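Local atomic coordinates of transcriptional regulator, LRP/AsnC family (Neisseria meningitidis, PDB entry 2P6S), a protein that probably binds specific DNA sequences as a transcriptional regulator of the Lrp/AsnC family, with calcium ions and methionine bound in its assembly. Residues R75-K80 and E107-L112. Sequence-based numbering, arbitrary orientation.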
loop_
_atom_site.group_PDB
_atom_site.type_symbol
_atom_site.label_atom_id
_atom_site.label_comp_id
_atom_site.label_asym_id
_atom_site.label_seq_id
_atom_site.Cartn_x
_atom_site.Cartn_y
_atom_site.Cartn_z
ATOM N N ARG G 75 -4.894 13.437 4.734
ATOM C CA ARG G 75 -3.734 13.334 3.823
ATOM C C ARG G 75 -4.206 13.585 2.393
ATOM O O ARG G 75 -5.007 12.822 1.865
ATOM C CB ARG G 75 -3.044 11.953 3.880
ATOM C CG ARG G 75 -3.488 10.996 4.985
ATOM C CD ARG G 75 -2.600 9.727 5.073
ATOM N NE ARG G 75 -1.190 10.039 5.303
ATOM C CZ ARG G 75 -0.721 10.632 6.400
ATOM N NH1 ARG G 75 -1.552 10.984 7.375
ATOM N NH2 ARG G 75 0.581 10.883 6.524
ATOM N N VAL G 76 -3.698 14.642 1.770
ATOM C CA VAL G 76 -4.196 15.090 0.466
ATOM C C VAL G 76 -3.105 15.073 -0.603
ATOM O O VAL G 76 -1.937 15.309 -0.303
ATOM C CB VAL G 76 -4.758 16.520 0.577
ATOM C CG1 VAL G 76 -5.430 16.955 -0.734
ATOM C CG2 VAL G 76 -5.726 16.601 1.739
ATOM N N SER G 77 -3.493 14.790 -1.843
ATOM C CA SER G 77 -2.577 14.840 -2.980
ATOM C C SER G 77 -3.115 15.794 -4.031
ATOM O O SER G 77 -4.290 15.734 -4.374
ATOM C CB SER G 77 -2.400 13.453 -3.592
ATOM O OG SER G 77 -1.595 13.517 -4.758
ATOM N N ILE G 78 -2.238 16.651 -4.553
ATOM C CA ILE G 78 -2.622 17.755 -5.436
ATOM C C ILE G 78 -2.363 17.454 -6.917
ATOM O O ILE G 78 -1.264 17.060 -7.300
ATOM C CB ILE G 78 -1.861 19.048 -5.052
ATOM C CG1 ILE G 78 -2.321 19.560 -3.690
ATOM C CG2 ILE G 78 -2.077 20.127 -6.083
ATOM C CD1 ILE G 78 -3.774 19.987 -3.664
ATOM N N ARG G 79 -3.383 17.679 -7.743
ATOM C CA ARG G 79 -3.326 17.414 -9.187
ATOM C C ARG G 79 -2.267 18.260 -9.900
ATOM O O ARG G 79 -2.008 19.398 -9.508
ATOM C CB ARG G 79 -4.704 17.675 -9.816
ATOM C CG ARG G 79 -4.858 17.181 -11.249
ATOM C CD ARG G 79 -6.328 17.136 -11.673
ATOM N NE ARG G 79 -6.943 18.464 -11.723
ATOM C CZ ARG G 79 -6.766 19.354 -12.700
ATOM N NH1 ARG G 79 -5.984 19.086 -13.743
ATOM N NH2 ARG G 79 -7.381 20.527 -12.631
ATOM N N LYS G 80 -1.664 17.688 -10.944
ATOM C CA LYS G 80 -0.635 18.380 -11.736
ATOM C C LYS G 80 -1.260 19.452 -12.628
ATOM O O LYS G 80 -1.483 19.239 -13.824
ATOM C CB LYS G 80 0.186 17.391 -12.586
ATOM C CG LYS G 80 1.442 16.866 -11.900
ATOM C CD LYS G 80 2.575 17.903 -11.907
ATOM C CE LYS G 80 3.332 17.941 -13.225
ATOM N NZ LYS G 80 4.632 18.661 -13.075
ATOM N N GLU G 107 4.347 9.086 1.011
ATOM C CA GLU G 107 3.339 8.784 -0.013
ATOM C C GLU G 107 2.356 9.935 -0.195
ATOM O O GLU G 107 1.916 10.200 -1.316
ATOM C CB GLU G 107 2.621 7.433 0.232
ATOM C CG GLU G 107 1.740 7.305 1.485
ATOM C CD GLU G 107 0.842 6.051 1.450
ATOM O OE1 GLU G 107 0.022 5.919 0.512
ATOM O OE2 GLU G 107 0.946 5.201 2.365
ATOM N N THR G 108 2.041 10.627 0.896
ATOM C CA THR G 108 1.168 11.804 0.843
ATOM C C THR G 108 1.971 13.072 0.556
ATOM O O THR G 108 3.120 13.205 0.996
ATOM C CB THR G 108 0.389 12.006 2.166
ATOM O OG1 THR G 108 -0.529 13.097 2.018
ATOM C CG2 THR G 108 1.344 12.289 3.335
ATOM N N ASP G 109 1.355 13.998 -0.180
ATOM C CA ASP G 109 1.965 15.296 -0.484
ATOM C C ASP G 109 1.607 16.331 0.579
ATOM O O ASP G 109 2.435 17.167 0.938
ATOM C CB ASP G 109 1.515 15.806 -1.857
ATOM C CG ASP G 109 1.786 14.818 -2.961
ATOM O OD1 ASP G 109 2.813 14.112 -2.891
ATOM O OD2 ASP G 109 0.969 14.746 -3.899
ATOM N N TYR G 110 0.371 16.269 1.074
ATOM C CA TYR G 110 -0.117 17.221 2.063
ATOM C C TYR G 110 -0.798 16.540 3.241
ATOM O O TYR G 110 -1.569 15.600 3.051
ATOM C CB TYR G 110 -1.088 18.182 1.395
ATOM C CG TYR G 110 -0.379 19.185 0.545
ATOM C CD1 TYR G 110 0.307 20.235 1.130
ATOM C CD2 TYR G 110 -0.373 19.080 -0.840
ATOM C CE1 TYR G 110 0.967 21.165 0.370
ATOM C CE2 TYR G 110 0.294 20.009 -1.616
ATOM C CZ TYR G 110 0.961 21.051 -0.999
ATOM O OH TYR G 110 1.634 21.992 -1.734
ATOM N N LEU G 111 -0.507 17.020 4.451
ATOM C CA LEU G 111 -1.202 16.573 5.657
ATOM C C LEU G 111 -1.847 17.776 6.324
ATOM O O LEU G 111 -1.149 18.715 6.712
ATOM C CB LEU G 111 -0.234 15.918 6.640
ATOM C CG LEU G 111 -0.839 15.415 7.963
ATOM C CD1 LEU G 111 -1.308 13.981 7.837
ATOM C CD2 LEU G 111 0.174 15.544 9.077
ATOM N N LEU G 112 -3.172 17.732 6.463
ATOM C CA LEU G 112 -3.949 18.821 7.056
ATOM C C LEU G 112 -4.426 18.403 8.427
ATOM O O LEU G 112 -4.755 17.244 8.644
ATOM C CB LEU G 112 -5.181 19.129 6.198
ATOM C CG LEU G 112 -5.007 19.781 4.829
ATOM C CD1 LEU G 112 -3.754 19.275 4.119
ATOM C CD2 LEU G 112 -6.277 19.548 3.989
#
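V76 and Y110 form an antiparallel hydrogen-bonded pair, with V76 N to Y110 O at 2.7 Å and Y110 N to V76 O at 2.9 Å. They join antiparallel strands 70-78 and 110-116, the two inner strands of the sheet in the Lrp/AsnC ligand-binding domain. Y110 O also takes a weak hydrogen bond from T108 OG1, 2.9 Å away, and lies near the CA-H of R75. OG1 of T108, anti to the backbone N (chi1 -175°), is thereby set against R75 CB at 3.3 Å, which leaves CG2 beside the guanidinium, 3.6 Å from R75 NH2. The bent chain of R75 crosses T108 at about a right angle, and its guanidinium also passes near L111 CD1.

On the face of V76 and Y110 the contact is apolar. I78 CG1 approaches CE2 of the Y110 ring obliquely at 3.4 Å, and V76 CG2 meets L112 CD2 at 3.7 Å. Helix 84-92 backs this layer, F88 touching I78, Y110 and L112. Near the end of strand 70-78, S77 OG comes to 3.0 Å from OD2 of D109, the residue just before strand 110-116, with bound methionine close to D109. E107, D109 and D138 contribute to one calcium site of this protein, E107 and D138 to a second. Thus an apolar face covered by helix 84-92 adjoins a group of carboxylates whose negative charge would suit cation binding.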